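Local coordinates for protein beta-galactosidase (Bacillus circulans, PDB 4MAD) that probably hydrolyses terminal non-reducing beta-D-galactose residues of beta-D-galactosides, as a family 35 member with a (beta/alpha)8-barrel catalytic domain, at residues 102-107 / 283-288; 169-174 / 245-250; 184-189 / 212-217; 219-224 / 229-234. One frame throughout, in Å; residues are numbered along the deposited sequence.

Contact 1. Residues 102-107 / 283-288; sequences IVRPGP and NFYMAH
Arg104 faces Asn283 and Tyr285 across the mouth of the (beta/alpha)8 barrel. Strands 100-104 and 281-284 are not neighbours in the sheet, since 34-38 and 62-66 stand between them, so the two segments meet through side chains alone. The Arg104 chain is extended through chi2 and turns at chi3 (64°), which brings NH1 in front of both partners. Even there the fit is loose: Arg104 NH1 stops 4.2 Å from Asn283 ND2 and 4.4 Å from Tyr285 CD1. The tyrosine carbon lies near the guanidinium plane, at its edge, whereas the amide nitrogen comes in obliquely.

Close packing is found instead over one face of the Tyr285 ring. A cis peptide joins Tyr285 to Met286, whose SD sits over the ring centre, 3.2 Å above the plane. Tyr285 OH is hydrogen-bonded to Tyr313 OH, and the Tyr315 ring meets the phenol edge to face. A 2-(2-methoxyethoxy)ethanol molecule, probably from the crystallisation liquor, lies about 5 Å from the Tyr285 side chain.

Asn283 is fixed by Ser35, Glu64 and the carbonyl of Met246. NH1 and ND2 are both donors and make no bond to each other. They converge on Glu64, weakly in the case of Arg104, whose main salt bridge goes to Glu247, the predicted nucleophile; the two are thus related through one acceptor, not through each other.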
loop_
_atom_site.group_PDB
_atom_site.type_symbol
_atom_site.label_atom_id
_atom_site.label_comp_id
_atom_site.label_asym_id
_atom_site.label_seq_id
_atom_site.Cartn_x
_atom_site.Cartn_y
_atom_site.Cartn_z
ATOM N N ILE A 102 5.568 -14.212 -12.433
ATOM C CA ILE A 102 6.500 -14.296 -11.336
ATOM C C ILE A 102 5.722 -13.850 -10.107
ATOM O O ILE A 102 5.037 -12.900 -10.171
ATOM C CB ILE A 102 7.687 -13.379 -11.535
ATOM C CG1 ILE A 102 8.557 -13.860 -12.696
ATOM C CG2 ILE A 102 8.526 -13.327 -10.322
ATOM C CD1 ILE A 102 9.645 -12.953 -13.071
ATOM N N VAL A 103 5.817 -14.606 -9.034
ATOM C CA VAL A 103 5.126 -14.304 -7.800
ATOM C C VAL A 103 6.192 -14.009 -6.752
ATOM O O VAL A 103 7.133 -14.710 -6.656
ATOM C CB VAL A 103 4.301 -15.459 -7.333
ATOM C CG1 VAL A 103 3.634 -15.142 -6.070
ATOM C CG2 VAL A 103 3.301 -15.777 -8.295
ATOM N N ARG A 104 5.943 -13.052 -5.972
ATOM C CA ARG A 104 6.907 -12.597 -5.032
ATOM C C ARG A 104 6.237 -12.634 -3.640
ATOM O O ARG A 104 5.583 -11.735 -3.266
ATOM C CB ARG A 104 7.402 -11.189 -5.371
ATOM C CG ARG A 104 8.168 -11.099 -6.680
ATOM C CD ARG A 104 8.576 -9.686 -7.065
ATOM N NE ARG A 104 9.515 -9.107 -6.107
ATOM C CZ ARG A 104 9.938 -7.852 -6.145
ATOM N NH1 ARG A 104 9.505 -7.032 -7.094
ATOM N NH2 ARG A 104 10.795 -7.410 -5.233
ATOM N N PRO A 105 6.148 -13.766 -2.958
ATOM C CA PRO A 105 5.280 -14.007 -1.811
ATOM C C PRO A 105 5.762 -13.440 -0.461
ATOM O O PRO A 105 5.077 -13.578 0.504
ATOM C CB PRO A 105 5.203 -15.505 -1.762
ATOM C CG PRO A 105 6.428 -15.927 -2.253
ATOM C CD PRO A 105 6.863 -14.983 -3.303
ATOM N N GLY A 106 6.873 -12.744 -0.461
ATOM C CA GLY A 106 7.365 -12.139 0.743
ATOM C C GLY A 106 7.912 -13.158 1.727
ATOM O O GLY A 106 8.814 -13.835 1.384
ATOM N N PRO A 107 7.440 -13.205 2.961
ATOM C CA PRO A 107 6.202 -12.633 3.444
ATOM C C PRO A 107 6.111 -11.142 3.690
ATOM O O PRO A 107 5.040 -10.647 3.847
ATOM C CB PRO A 107 5.948 -13.390 4.726
ATOM C CG PRO A 107 7.192 -13.841 5.159
ATOM C CD PRO A 107 8.157 -13.890 4.031
ATOM N N ASN A 283 12.464 -6.396 -14.912
ATOM C CA ASN A 283 11.110 -6.244 -14.412
ATOM C C ASN A 283 10.829 -4.782 -14.118
ATOM O O ASN A 283 11.423 -4.234 -13.284
ATOM C CB ASN A 283 10.910 -7.072 -13.160
ATOM C CG ASN A 283 9.502 -7.033 -12.642
ATOM O OD1 ASN A 283 8.548 -7.084 -13.394
ATOM N ND2 ASN A 283 9.380 -6.961 -11.323
ATOM N N PHE A 284 9.921 -4.186 -14.856
ATOM C CA PHE A 284 9.620 -2.803 -14.693
ATOM C C PHE A 284 8.806 -2.613 -13.380
ATOM O O PHE A 284 7.797 -3.221 -13.224
ATOM C CB PHE A 284 8.831 -2.284 -15.893
ATOM C CG PHE A 284 9.665 -1.739 -16.985
ATOM C CD1 PHE A 284 9.654 -0.436 -17.254
ATOM C CD2 PHE A 284 10.441 -2.545 -17.743
ATOM C CE1 PHE A 284 10.439 0.061 -18.235
ATOM C CE2 PHE A 284 11.192 -2.039 -18.730
ATOM C CZ PHE A 284 11.189 -0.746 -18.971
ATOM N N TYR A 285 9.282 -1.743 -12.497
ATOM C CA TYR A 285 8.574 -1.374 -11.309
ATOM C C TYR A 285 8.235 0.127 -11.303
ATOM O O TYR A 285 9.109 0.915 -11.169
ATOM C CB TYR A 285 9.427 -1.711 -10.112
ATOM C CG TYR A 285 8.637 -1.755 -8.833
ATOM C CD1 TYR A 285 8.258 -2.942 -8.260
ATOM C CD2 TYR A 285 8.199 -0.598 -8.248
ATOM C CE1 TYR A 285 7.514 -2.962 -7.110
ATOM C CE2 TYR A 285 7.437 -0.621 -7.133
ATOM C CZ TYR A 285 7.110 -1.794 -6.550
ATOM O OH TYR A 285 6.356 -1.774 -5.434
ATOM N N MET A 286 6.966 0.510 -11.437
ATOM C CA MET A 286 5.824 -0.352 -11.691
ATOM C C MET A 286 5.396 -0.235 -13.160
ATOM O O MET A 286 5.486 0.803 -13.722
ATOM C CB MET A 286 4.650 0.092 -10.859
ATOM C CG MET A 286 4.781 -0.061 -9.419
ATOM S SD MET A 286 4.780 -1.671 -8.825
ATOM C CE MET A 286 3.172 -2.160 -9.268
ATOM N N ALA A 287 4.988 -1.322 -13.777
ATOM C CA ALA A 287 4.441 -1.204 -15.103
ATOM C C ALA A 287 3.074 -0.579 -15.103
ATOM O O ALA A 287 2.821 0.304 -15.795
ATOM C CB ALA A 287 4.370 -2.525 -15.797
ATOM N N HIS A 288 2.205 -1.150 -14.302
ATOM C CA HIS A 288 0.993 -0.538 -13.847
ATOM C C HIS A 288 0.961 -0.469 -12.307
ATOM O O HIS A 288 1.056 -1.437 -11.667
ATOM C CB HIS A 288 -0.199 -1.327 -14.343
ATOM C CG HIS A 288 -1.502 -0.776 -13.877
ATOM N ND1 HIS A 288 -1.942 0.465 -14.246
ATOM C CD2 HIS A 288 -2.413 -1.255 -13.004
ATOM C CE1 HIS A 288 -3.084 0.706 -13.647
ATOM N NE2 HIS A 288 -3.411 -0.340 -12.927
#

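Contact 2. Residues 169-174 / 245-250; sequences ENEYGS and CMEFWH
Glu171 and Glu247, the predicted proton donor and nucleophile, face each other with Glu171 OE2 4.2 Å from Glu247 OE1. In Glu247, CB lies 3.9 Å from CD1 of Trp249. CG comes next, anti to the carbonyl carbon, and passes 3.5 Å from Arg104 NH1. The chain runs on extended to CD, the carbon that carries OE1 and OE2. Glu247 OE1 accepts Trp249 NE1 at 2.9 Å through its anti lone pair, nearly in the indole plane (N-H...O 159°). Glu247 OE2 takes the salt bridge from Arg104 and accepts a hydrogen bond from a water O at 2.7 Å, which in turn accepts from Asn170 ND2; Asn170 OD1 is bonded to Tyr66 OH.

Glu171 OE2, held by Asn222 ND2, meets the indole edge at Trp249 CZ2 (3.7 Å), the carboxylate perpendicular to the ring. With a leucine in place of Trp249, Glu247 OE1 would probably lose its indole donor and Glu171 OE2 this neighbour.

Glu171 lies just after barrel strand four and Glu247 on strand seven, near their C-terminal ends as in other clan GH-A enzymes: 169-174 links strand 163-167 to helix 179-192, and strand 244-249 runs between 218-223 and 281-284.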
loop_
_atom_site.group_PDB
_atom_site.type_symbol
_atom_site.label_atom_id
_atom_site.label_comp_id
_atom_site.label_asym_id
_atom_site.label_seq_id
_atom_site.Cartn_x
_atom_site.Cartn_y
_atom_site.Cartn_z
ATOM N N GLU A 169 12.928 -13.613 -0.348
ATOM C CA GLU A 169 12.336 -12.679 0.662
ATOM C C GLU A 169 12.127 -11.480 -0.250
ATOM O O GLU A 169 11.911 -11.580 -1.379
ATOM C CB GLU A 169 13.284 -12.449 1.826
ATOM C CG GLU A 169 12.720 -12.542 3.205
ATOM C CD GLU A 169 12.561 -11.189 3.831
ATOM O OE1 GLU A 169 12.890 -10.190 3.228
ATOM O OE2 GLU A 169 12.072 -11.141 4.933
ATOM N N ASN A 170 12.142 -10.344 0.358
ATOM C CA ASN A 170 12.480 -9.146 -0.370
ATOM C C ASN A 170 13.524 -8.164 0.056
ATOM O O ASN A 170 13.449 -7.627 1.109
ATOM C CB ASN A 170 11.117 -8.491 -0.409
ATOM C CG ASN A 170 11.061 -7.326 -1.364
ATOM O OD1 ASN A 170 10.932 -7.514 -2.516
ATOM N ND2 ASN A 170 11.200 -6.135 -0.867
ATOM N N GLU A 171 14.540 -7.996 -0.770
ATOM C CA GLU A 171 15.586 -7.066 -0.447
ATOM C C GLU A 171 16.050 -7.274 1.015
ATOM O O GLU A 171 16.174 -6.349 1.757
ATOM C CB GLU A 171 15.120 -5.633 -0.705
ATOM C CG GLU A 171 15.064 -5.234 -2.135
ATOM C CD GLU A 171 14.969 -3.715 -2.400
ATOM O OE1 GLU A 171 14.397 -3.022 -1.561
ATOM O OE2 GLU A 171 15.459 -3.275 -3.446
ATOM N N TYR A 172 16.285 -8.522 1.390
ATOM C CA TYR A 172 16.558 -8.822 2.782
ATOM C C TYR A 172 17.808 -8.114 3.287
ATOM O O TYR A 172 17.862 -7.716 4.395
ATOM C CB TYR A 172 16.602 -10.296 3.087
ATOM C CG TYR A 172 16.753 -10.587 4.548
ATOM C CD1 TYR A 172 15.758 -10.279 5.461
ATOM C CD2 TYR A 172 17.923 -11.103 5.058
ATOM C CE1 TYR A 172 15.913 -10.518 6.777
ATOM C CE2 TYR A 172 18.072 -11.317 6.391
ATOM C CZ TYR A 172 17.063 -11.040 7.244
ATOM O OH TYR A 172 17.202 -11.276 8.558
ATOM N N GLY A 173 18.786 -7.953 2.410
ATOM C CA GLY A 173 20.044 -7.380 2.749
ATOM C C GLY A 173 19.971 -5.954 3.203
ATOM O O GLY A 173 20.906 -5.400 3.721
ATOM N N SER A 174 18.852 -5.343 2.909
ATOM C CA SER A 174 18.594 -3.994 3.339
ATOM C C SER A 174 18.057 -3.917 4.765
ATOM O O SER A 174 17.988 -2.861 5.302
ATOM C CB SER A 174 17.650 -3.278 2.392
ATOM O OG SER A 174 18.142 -3.183 1.091
ATOM N N CYS A 245 17.469 -7.385 -13.573
ATOM C CA CYS A 245 17.032 -6.307 -12.723
ATOM C C CYS A 245 15.617 -6.609 -12.307
ATOM O O CYS A 245 14.740 -6.466 -13.054
ATOM C CB CYS A 245 17.042 -5.013 -13.494
ATOM S SG CYS A 245 16.434 -3.623 -12.554
ATOM N N MET A 246 15.434 -7.115 -11.116
ATOM C CA MET A 246 14.119 -7.477 -10.643
ATOM C C MET A 246 13.125 -6.342 -10.333
ATOM O O MET A 246 11.970 -6.552 -10.390
ATOM C CB MET A 246 14.240 -8.482 -9.526
ATOM C CG MET A 246 13.000 -9.012 -9.092
ATOM S SD MET A 246 12.032 -9.981 -10.224
ATOM C CE MET A 246 13.222 -11.010 -10.936
ATOM N N GLU A 247 13.643 -5.171 -10.000
ATOM C CA GLU A 247 12.895 -3.946 -9.952
ATOM C C GLU A 247 13.698 -2.830 -10.647
ATOM O O GLU A 247 14.655 -2.379 -10.156
ATOM C CB GLU A 247 12.560 -3.538 -8.513
ATOM C CG GLU A 247 11.934 -4.621 -7.669
ATOM C CD GLU A 247 11.739 -4.214 -6.212
ATOM O OE1 GLU A 247 12.005 -3.053 -5.888
ATOM O OE2 GLU A 247 11.390 -5.091 -5.429
ATOM N N PHE A 248 13.277 -2.444 -11.825
ATOM C CA PHE A 248 13.813 -1.278 -12.503
ATOM C C PHE A 248 12.841 -0.156 -12.162
ATOM O O PHE A 248 11.761 -0.090 -12.688
ATOM C CB PHE A 248 13.907 -1.532 -14.008
ATOM C CG PHE A 248 14.198 -0.310 -14.854
ATOM C CD1 PHE A 248 15.029 0.689 -14.441
ATOM C CD2 PHE A 248 13.653 -0.186 -16.109
ATOM C CE1 PHE A 248 15.260 1.761 -15.278
ATOM C CE2 PHE A 248 13.883 0.880 -16.861
ATOM C CZ PHE A 248 14.702 1.833 -16.449
ATOM N N TRP A 249 13.284 0.723 -11.279
ATOM C CA TRP A 249 12.460 1.782 -10.766
ATOM C C TRP A 249 12.452 2.895 -11.817
ATOM O O TRP A 249 13.194 3.821 -11.745
ATOM C CB TRP A 249 12.980 2.318 -9.405
ATOM C CG TRP A 249 13.140 1.269 -8.388
ATOM C CD1 TRP A 249 12.289 0.302 -8.142
ATOM C CD2 TRP A 249 14.219 1.102 -7.474
ATOM N NE1 TRP A 249 12.743 -0.494 -7.149
ATOM C CE2 TRP A 249 13.952 -0.025 -6.731
ATOM C CE3 TRP A 249 15.394 1.786 -7.239
ATOM C CZ2 TRP A 249 14.801 -0.482 -5.763
ATOM C CZ3 TRP A 249 16.234 1.319 -6.294
ATOM C CH2 TRP A 249 15.933 0.212 -5.564
ATOM N N HIS A 250 11.605 2.751 -12.801
ATOM C CA HIS A 250 11.584 3.694 -13.910
ATOM C C HIS A 250 10.740 4.913 -13.605
ATOM O O HIS A 250 10.666 5.828 -14.348
ATOM C CB HIS A 250 11.084 3.037 -15.185
ATOM C CG HIS A 250 9.628 2.800 -15.190
ATOM N ND1 HIS A 250 9.032 1.812 -14.449
ATOM C CD2 HIS A 250 8.632 3.456 -15.800
ATOM C CE1 HIS A 250 7.734 1.854 -14.625
ATOM N NE2 HIS A 250 7.464 2.837 -15.441
HETATM O O HOH W 1 11.650 -3.929 -2.968
#

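Contact 3. Residues 184-189 / 212-217; sequences YLRDGI and GMIEGI
Arg186 donates from NH1 to the backbone oxygen Glu215 O at 3.0 Å, while two other nitrogens of the same guanidinium grip Asp187 OD1. Arg186 NE makes the firmer bond to that oxygen, a 2.8 Å salt bridge that meets it from above the carboxylate plane; NH2 adds weak bonds to both oxygens of Asp187. Asp187 and Glu215 O both lie at the edge of the guanidinium, close to its plane, so bonds from two directions limit its rotation. The bond to Glu215 O is somewhat bent (N-H...O 135°).

The acceptor belongs to a type II beta turn from Ile214 to Ile217, closed by Ile217 N to Ile214 O. Gly216 supplies the positive phi this turn requires. In the barrel, the turn leads from helix 206-212 into strand 218-223, and Arg186 reaches it from the outer helix 179-192.

The aliphatic part of the arginine packs against two isoleucines. CG stands anti to the backbone N (chi1 169°) and the chain bends at chi3 (67°), which lays CG and CD along Ile217 and turns NH1 toward Glu215 O. Arg186 CD lies 3.8 Å from Ile217 CG1, and Arg186 CG is 3.9 Å from Ile217 CD1. Ile214 runs past in the opposite sense, its CG2 4.0 Å from Arg186 NH1. Were Arg186 replaced by an alanine, Glu215 O and Asp187 would be likely to lose their guanidinium partner, and a gap to open over the two isoleucines. Ile214 also touches Leu182 on the same helix, and Ile217 rests on Leu198 of strand 197-202.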
loop_
_atom_site.group_PDB
_atom_site.type_symbol
_atom_site.label_atom_id
_atom_site.label_comp_id
_atom_site.label_asym_id
_atom_site.label_seq_id
_atom_site.Cartn_x
_atom_site.Cartn_y
_atom_site.Cartn_z
ATOM N N TYR A 184 15.664 -21.093 6.207
ATOM C CA TYR A 184 14.424 -21.674 6.581
ATOM C C TYR A 184 13.315 -21.288 5.600
ATOM O O TYR A 184 12.484 -22.067 5.230
ATOM C CB TYR A 184 14.066 -21.216 7.958
ATOM C CG TYR A 184 12.825 -21.852 8.458
ATOM C CD1 TYR A 184 12.876 -23.035 9.137
ATOM C CD2 TYR A 184 11.607 -21.291 8.229
ATOM C CE1 TYR A 184 11.759 -23.630 9.584
ATOM C CE2 TYR A 184 10.473 -21.870 8.693
ATOM C CZ TYR A 184 10.549 -23.055 9.370
ATOM O OH TYR A 184 9.426 -23.682 9.835
ATOM N N LEU A 185 13.326 -20.040 5.215
ATOM C CA LEU A 185 12.363 -19.536 4.234
ATOM C C LEU A 185 12.504 -20.217 2.873
ATOM O O LEU A 185 11.552 -20.630 2.311
ATOM C CB LEU A 185 12.542 -18.043 4.052
ATOM C CG LEU A 185 11.323 -17.233 3.770
ATOM C CD1 LEU A 185 10.221 -17.598 4.690
ATOM C CD2 LEU A 185 11.614 -15.766 3.879
ATOM N N ARG A 186 13.729 -20.380 2.428
ATOM C CA ARG A 186 13.973 -21.015 1.157
ATOM C C ARG A 186 13.445 -22.439 1.141
ATOM O O ARG A 186 12.818 -22.884 0.246
ATOM C CB ARG A 186 15.467 -21.042 0.947
ATOM C CG ARG A 186 16.004 -21.879 -0.183
ATOM C CD ARG A 186 17.424 -22.264 0.054
ATOM N NE ARG A 186 17.629 -23.177 1.174
ATOM C CZ ARG A 186 18.798 -23.443 1.730
ATOM N NH1 ARG A 186 19.893 -22.906 1.266
ATOM N NH2 ARG A 186 18.881 -24.264 2.736
ATOM N N ASP A 187 13.765 -23.131 2.204
ATOM C CA ASP A 187 13.335 -24.495 2.372
ATOM C C ASP A 187 11.840 -24.617 2.499
ATOM O O ASP A 187 11.242 -25.523 1.978
ATOM C CB ASP A 187 14.028 -25.150 3.549
ATOM C CG ASP A 187 15.515 -25.329 3.328
ATOM O OD1 ASP A 187 16.008 -25.158 2.225
ATOM O OD2 ASP A 187 16.180 -25.620 4.304
ATOM N N GLY A 188 11.256 -23.689 3.229
ATOM C CA GLY A 188 9.837 -23.650 3.384
ATOM C C GLY A 188 9.080 -23.404 2.101
ATOM O O GLY A 188 8.097 -24.025 1.867
ATOM N N ILE A 189 9.532 -22.473 1.281
ATOM C CA ILE A 189 8.930 -22.266 -0.025
ATOM C C ILE A 189 9.162 -23.472 -0.936
ATOM O O ILE A 189 8.293 -23.892 -1.663
ATOM C CB ILE A 189 9.412 -20.962 -0.680
ATOM C CG1 ILE A 189 8.841 -19.791 0.083
ATOM C CG2 ILE A 189 8.984 -20.855 -2.082
ATOM C CD1 ILE A 189 9.441 -18.526 -0.223
ATOM N N GLY A 212 21.611 -10.441 2.024
ATOM C CA GLY A 212 20.452 -11.004 1.387
ATOM C C GLY A 212 20.519 -12.238 0.502
ATOM O O GLY A 212 19.520 -12.778 0.217
ATOM N N MET A 213 21.698 -12.621 0.031
ATOM C CA MET A 213 21.829 -13.811 -0.788
ATOM C C MET A 213 21.707 -15.055 0.077
ATOM O O MET A 213 22.090 -15.048 1.224
ATOM C CB MET A 213 23.118 -13.805 -1.590
ATOM C CG MET A 213 23.305 -12.619 -2.462
ATOM S SD MET A 213 24.821 -12.610 -3.424
ATOM C CE MET A 213 24.682 -14.186 -4.162
ATOM N N ILE A 214 21.134 -16.089 -0.507
ATOM C CA ILE A 214 21.010 -17.379 0.090
ATOM C C ILE A 214 21.821 -18.458 -0.668
ATOM O O ILE A 214 21.828 -18.516 -1.855
ATOM C CB ILE A 214 19.577 -17.856 0.190
ATOM C CG1 ILE A 214 18.625 -16.729 0.554
ATOM C CG2 ILE A 214 19.496 -18.913 1.205
ATOM C CD1 ILE A 214 17.224 -17.097 0.493
ATOM N N GLU A 215 22.488 -19.312 0.082
ATOM C CA GLU A 215 23.277 -20.304 -0.533
ATOM C C GLU A 215 22.348 -21.130 -1.380
ATOM O O GLU A 215 21.312 -21.530 -0.968
ATOM C CB GLU A 215 23.971 -21.175 0.520
ATOM C CG GLU A 215 24.801 -22.260 -0.027
ATOM C CD GLU A 215 25.945 -21.784 -0.926
ATOM O OE1 GLU A 215 25.858 -20.704 -1.496
ATOM O OE2 GLU A 215 26.935 -22.518 -1.085
ATOM N N GLY A 216 22.802 -21.359 -2.596
ATOM C CA GLY A 216 22.132 -22.146 -3.597
ATOM C C GLY A 216 21.085 -21.434 -4.411
ATOM O O GLY A 216 20.459 -22.033 -5.205
ATOM N N ILE A 217 20.919 -20.141 -4.188
ATOM C CA ILE A 217 19.820 -19.395 -4.772
ATOM C C ILE A 217 20.247 -18.225 -5.691
ATOM O O ILE A 217 21.027 -17.417 -5.302
ATOM C CB ILE A 217 18.883 -18.888 -3.645
ATOM C CG1 ILE A 217 18.255 -20.048 -2.878
ATOM C CG2 ILE A 217 17.853 -18.046 -4.201
ATOM C CD1 ILE A 217 17.414 -20.931 -3.685
#

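Contact 4. Residues 219-224 / 229-234; sequences ETVNFG and SAFAQL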
loop_
_atom_site.group_PDB
_atom_site.type_symbol
_atom_site.label_atom_id
_atom_site.label_comp_id
_atom_site.label_asym_id
_atom_site.label_seq_id
_atom_site.Cartn_x
_atom_site.Cartn_y
_atom_site.Cartn_z
ATOM N N GLU A 219 20.486 -14.779 -7.490
ATOM C CA GLU A 219 20.277 -13.412 -7.044
ATOM C C GLU A 219 20.037 -12.442 -8.215
ATOM O O GLU A 219 20.606 -12.584 -9.262
ATOM C CB GLU A 219 21.423 -12.925 -6.140
ATOM C CG GLU A 219 21.429 -11.484 -5.715
ATOM C CD GLU A 219 20.410 -11.160 -4.629
ATOM O OE1 GLU A 219 19.270 -11.497 -4.824
ATOM O OE2 GLU A 219 20.774 -10.551 -3.619
ATOM N N THR A 220 19.186 -11.468 -7.973
ATOM C CA THR A 220 18.898 -10.414 -8.926
ATOM C C THR A 220 19.140 -9.096 -8.212
ATOM O O THR A 220 19.209 -9.105 -7.049
ATOM C CB THR A 220 17.464 -10.472 -9.397
ATOM O OG1 THR A 220 16.568 -10.394 -8.310
ATOM C CG2 THR A 220 17.210 -11.753 -10.168
ATOM N N VAL A 221 19.291 -7.979 -8.821
ATOM C CA VAL A 221 19.346 -6.667 -8.213
ATOM C C VAL A 221 18.268 -5.706 -8.707
ATOM O O VAL A 221 17.731 -5.898 -9.778
ATOM C CB VAL A 221 20.720 -6.014 -8.447
ATOM C CG1 VAL A 221 21.815 -6.815 -7.759
ATOM C CG2 VAL A 221 21.001 -5.885 -9.936
ATOM N N ASN A 222 18.116 -4.701 -7.832
ATOM C CA ASN A 222 17.135 -3.690 -8.022
ATOM C C ASN A 222 17.763 -2.319 -8.120
ATOM O O ASN A 222 18.595 -2.001 -7.358
ATOM C CB ASN A 222 16.194 -3.726 -6.828
ATOM C CG ASN A 222 15.514 -5.045 -6.672
ATOM O OD1 ASN A 222 15.368 -5.766 -7.607
ATOM N ND2 ASN A 222 15.016 -5.306 -5.486
ATOM N N PHE A 223 17.336 -1.520 -9.066
ATOM C CA PHE A 223 17.916 -0.240 -9.230
ATOM C C PHE A 223 17.144 0.701 -10.154
ATOM O O PHE A 223 16.299 0.312 -10.868
ATOM C CB PHE A 223 19.356 -0.363 -9.675
ATOM C CG PHE A 223 19.540 -1.045 -11.004
ATOM C CD1 PHE A 223 19.319 -0.380 -12.171
ATOM C CD2 PHE A 223 19.995 -2.330 -11.090
ATOM C CE1 PHE A 223 19.520 -0.994 -13.362
ATOM C CE2 PHE A 223 20.171 -2.953 -12.291
ATOM C CZ PHE A 223 19.957 -2.295 -13.413
ATOM N N GLY A 224 17.477 1.967 -10.051
ATOM C CA GLY A 224 16.894 2.949 -10.902
ATOM C C GLY A 224 17.775 3.494 -12.015
ATOM O O GLY A 224 17.304 4.012 -12.995
ATOM N N SER A 229 27.208 -0.509 -13.570
ATOM C CA SER A 229 27.751 -0.584 -12.250
ATOM C C SER A 229 27.038 -1.624 -11.389
ATOM O O SER A 229 27.626 -2.359 -10.646
ATOM C CB SER A 229 27.620 0.784 -11.612
ATOM O OG SER A 229 27.666 0.656 -10.272
ATOM N N ALA A 230 25.735 -1.638 -11.505
ATOM C CA ALA A 230 24.926 -2.533 -10.718
ATOM C C ALA A 230 25.186 -3.984 -11.047
ATOM O O ALA A 230 25.380 -4.799 -10.164
ATOM C CB ALA A 230 23.498 -2.226 -10.882
ATOM N N PHE A 231 25.212 -4.286 -12.322
ATOM C CA PHE A 231 25.542 -5.647 -12.746
ATOM C C PHE A 231 26.975 -6.067 -12.395
ATOM O O PHE A 231 27.241 -7.191 -12.088
ATOM C CB PHE A 231 25.219 -5.855 -14.198
ATOM C CG PHE A 231 23.756 -5.917 -14.503
ATOM C CD1 PHE A 231 22.840 -6.471 -13.636
ATOM C CD2 PHE A 231 23.301 -5.451 -15.696
ATOM C CE1 PHE A 231 21.531 -6.560 -13.998
ATOM C CE2 PHE A 231 22.017 -5.538 -16.031
ATOM C CZ PHE A 231 21.117 -6.081 -15.192
ATOM N N ALA A 232 27.883 -5.108 -12.434
ATOM C CA ALA A 232 29.245 -5.377 -12.065
ATOM C C ALA A 232 29.362 -5.788 -10.614
ATOM O O ALA A 232 30.053 -6.698 -10.320
ATOM C CB ALA A 232 30.080 -4.230 -12.334
ATOM N N GLN A 233 28.660 -5.101 -9.738
ATOM C CA GLN A 233 28.631 -5.453 -8.336
ATOM C C GLN A 233 28.068 -6.818 -8.126
ATOM O O GLN A 233 28.628 -7.578 -7.433
ATOM C CB GLN A 233 27.800 -4.480 -7.538
ATOM C CG GLN A 233 28.589 -3.482 -6.886
ATOM C CD GLN A 233 29.470 -4.051 -5.805
ATOM O OE1 GLN A 233 29.648 -5.227 -5.672
ATOM N NE2 GLN A 233 29.993 -3.232 -5.067
ATOM N N LEU A 234 26.982 -7.107 -8.813
ATOM C CA LEU A 234 26.368 -8.405 -8.757
ATOM C C LEU A 234 27.336 -9.480 -9.220
ATOM O O LEU A 234 27.480 -10.458 -8.570
ATOM C CB LEU A 234 25.122 -8.460 -9.612
ATOM C CG LEU A 234 24.430 -9.791 -9.843
ATOM C CD1 LEU A 234 24.099 -10.388 -8.563
ATOM C CD2 LEU A 234 23.265 -9.715 -10.691
#
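In the beta-alpha-beta unit formed by strand 218-223, helix 227-237 and strand 244-249, Val221 and Phe223 of the first strand pack against Ala230, Phe231 and Leu234 of the helix. The local axes approach to 9.1 Å and run roughly antiparallel, at 151°, as expected when a barrel helix returns along the outside of its strand. Val221 and Phe223 point toward the helix; Thr220 and Asn222 point away from it, and Asn222 ND2 is bonded to Glu171.

The rings of Phe223 and Phe231 form a T-shaped pair, with centroids 5.7 Å apart and planes at 83°. The edge of Phe223 is presented to the face of Phe231, Phe223 CE2 lying 4.2 Å from Phe231 CE1. The Phe223 ring is placed there by a chi1 of 62°, which sets CG between the backbone N and the carbonyl carbon. This also brings Phe223 CD2 to within 3.5 Å of the Ala230 methyl CB, a close approach consistent with the small size of alanine.

The two branches of Val221 part company: CG2 approaches Phe231 CE1 at 4.2 Å, also meeting the edge of the Phe223 ring, and CG1 lies 4.1 Å from Leu234 CB. Phe231 is backed further by Leu243 and Gln278. At the start of the strand segment, Glu219 CG, anti to its own backbone N, lies 4.1 Å from Leu234 CD1.

All four contacts belong to the family 35 barrel. Along the chain, contact 1 spans the widest interval, contact 2 falls within it, and contacts 3 and 4 follow one another inside that. Contacts 1 and 2, with centres about 9 Å apart, meet through Arg104 of strand 100-104 and Glu247 of strand 244-249, and through Asn283 of the neighbouring strand 281-284 and Met246; together they line the predicted catalytic centre. Contact 4, about 9 Å from contact 2 centre to centre, backs it: Asn222 reaches Glu171 from strand 218-223. Contact 3 is more peripheral, about 16 Å from contact 2 centre to centre, though Leu185 still packs on Glu169. The series thus passes from predicted active site to surrounding helices.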